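Local coordinates for sulfur carrier protein CysO (Mycobacterium tuberculosis, PDB 3DWG), which probably donates sulfur, in its thiocarboxylated form, to the CysM-dependent pathway of cysteine biosynthesis, at residues V21-D26 and I32-A37. Numbering follows the deposited sequence.
Sequences VSASGD and ISDLEA
Asp34, on helix 28-38, reaches across to the backbone where strand 20-23 ends. Its OD2 accepts a hydrogen bond from Ser24 N at 3.0 Å, with an N-H...O angle of 152°. The donor stands 64° out of the carboxylate plane. CG lies anti to the backbone N of Asp34 (chi1 -171°), and this carries the group out to the strand end. OD2 also sits 3.3 Å from Ala23 CA. A water adds a second link: it donates to Asp34 OD2 and to Ser22 O, both at 2.9 Å. It reaches OD2 from the side of the carboxylate plane opposite Ser24 N, so OD2 is held between two donors. Ser24 OG lies near Asp34 OD1, 3.6 Å away, too far for a hydrogen bond.

Leu35 supplies the apolar part of the contact from the helix. Its CD2 branch does the touching, 3.7 Å from Val21 CG2 and 4.1 Å from Ala23 CB. Val21 and Ala23 also pack on Val5 of strand 3-6, and Leu35 touches Ile42 of helix 42-46. The contact thus joins the helix to an outermost strand of this chain's mixed sheet, in a beta-grasp arrangement consistent with the ubiquitin-like ThiS family.

Leu35 packs on the buried strand residues, while Asp34 ties the partly exposed margin by one direct bond and one water bridge. The two donors at OD2 would probably stabilise its negative charge.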
loop_
_atom_site.group_PDB
_atom_site.type_symbol
_atom_site.label_atom_id
_atom_site.label_comp_id
_atom_site.label_asym_id
_atom_site.label_seq_id
_atom_site.Cartn_x
_atom_site.Cartn_y
_atom_site.Cartn_z
ATOM N N VAL C 21 -28.992 6.784 22.323
ATOM C CA VAL C 21 -30.335 6.865 22.855
ATOM C C VAL C 21 -31.264 6.041 22.036
ATOM O O VAL C 21 -30.987 5.790 20.930
ATOM C CB VAL C 21 -30.829 8.300 22.928
ATOM C CG1 VAL C 21 -29.937 9.112 23.783
ATOM C CG2 VAL C 21 -30.954 8.905 21.548
ATOM N N SER C 22 -32.353 5.579 22.625
ATOM C CA SER C 22 -33.366 4.851 21.885
ATOM C C SER C 22 -34.327 5.819 21.254
ATOM O O SER C 22 -34.600 6.879 21.801
ATOM C CB SER C 22 -34.211 3.961 22.811
ATOM O OG SER C 22 -33.393 3.041 23.467
ATOM N N ALA C 23 -34.906 5.377 20.154
ATOM C CA ALA C 23 -35.924 6.153 19.469
ATOM C C ALA C 23 -36.826 5.164 18.787
ATOM O O ALA C 23 -36.500 3.990 18.668
ATOM C CB ALA C 23 -35.291 7.126 18.457
ATOM N N SER C 24 -38.009 5.627 18.412
ATOM C CA SER C 24 -38.908 4.783 17.629
ATOM C C SER C 24 -39.393 5.539 16.400
ATOM O O SER C 24 -39.551 6.776 16.402
ATOM C CB SER C 24 -40.100 4.309 18.464
ATOM O OG SER C 24 -40.797 5.434 18.941
ATOM N N GLY C 25 -39.634 4.788 15.340
ATOM C CA GLY C 25 -40.226 5.371 14.162
ATOM C C GLY C 25 -39.927 4.536 12.950
ATOM O O GLY C 25 -38.911 3.828 12.908
ATOM N N ASP C 26 -40.816 4.594 11.967
ATOM C CA ASP C 26 -40.639 3.707 10.837
ATOM C C ASP C 26 -39.981 4.357 9.639
ATOM O O ASP C 26 -39.824 3.701 8.577
ATOM C CB ASP C 26 -41.968 3.024 10.430
ATOM C CG ASP C 26 -43.025 3.984 10.047
ATOM O OD1 ASP C 26 -42.781 5.200 9.929
ATOM O OD2 ASP C 26 -44.147 3.491 9.805
ATOM N N ILE C 32 -36.524 11.197 13.955
ATOM C CA ILE C 32 -36.203 12.571 14.299
ATOM C C ILE C 32 -37.339 13.207 15.114
ATOM O O ILE C 32 -37.109 13.967 16.052
ATOM C CB ILE C 32 -35.813 13.385 13.081
ATOM C CG1 ILE C 32 -34.447 12.897 12.519
ATOM C CG2 ILE C 32 -35.765 14.901 13.385
ATOM C CD1 ILE C 32 -34.091 13.545 11.163
ATOM N N SER C 33 -38.586 12.853 14.748
ATOM C CA SER C 33 -39.740 13.391 15.507
ATOM C C SER C 33 -39.756 12.901 16.939
ATOM O O SER C 33 -40.019 13.688 17.863
ATOM C CB SER C 33 -41.020 12.930 14.834
ATOM O OG SER C 33 -42.120 13.582 15.512
ATOM N N ASP C 34 -39.473 11.621 17.106
ATOM C CA ASP C 34 -39.428 10.956 18.399
ATOM C C ASP C 34 -38.266 11.532 19.198
ATOM O O ASP C 34 -38.414 11.851 20.381
ATOM C CB ASP C 34 -39.263 9.441 18.241
ATOM C CG ASP C 34 -39.433 8.721 19.542
ATOM O OD1 ASP C 34 -40.566 8.785 20.125
ATOM O OD2 ASP C 34 -38.486 8.092 20.048
ATOM N N LEU C 35 -37.136 11.754 18.524
ATOM C CA LEU C 35 -35.971 12.344 19.217
ATOM C C LEU C 35 -36.328 13.716 19.757
ATOM O O LEU C 35 -36.002 14.058 20.896
ATOM C CB LEU C 35 -34.762 12.478 18.251
ATOM C CG LEU C 35 -34.022 11.153 17.984
ATOM C CD1 LEU C 35 -33.042 11.366 16.866
ATOM C CD2 LEU C 35 -33.308 10.652 19.248
ATOM N N GLU C 36 -36.965 14.532 18.918
ATOM C CA GLU C 36 -37.444 15.840 19.353
ATOM C C GLU C 36 -38.411 15.771 20.550
ATOM O O GLU C 36 -38.313 16.599 21.494
ATOM C CB GLU C 36 -38.120 16.579 18.198
ATOM C CG GLU C 36 -38.599 17.986 18.557
ATOM C CD GLU C 36 -37.483 18.977 18.855
ATOM O OE1 GLU C 36 -36.366 18.867 18.290
ATOM O OE2 GLU C 36 -37.732 19.887 19.666
ATOM N N ALA C 37 -39.294 14.779 20.550
ATOM C CA ALA C 37 -40.250 14.604 21.699
ATOM C C ALA C 37 -39.486 14.392 22.997
ATOM O O ALA C 37 -39.922 14.842 24.048
ATOM C CB ALA C 37 -41.240 13.447 21.461
HETATM O O HOH W 1 -36.190 9.278 21.335
#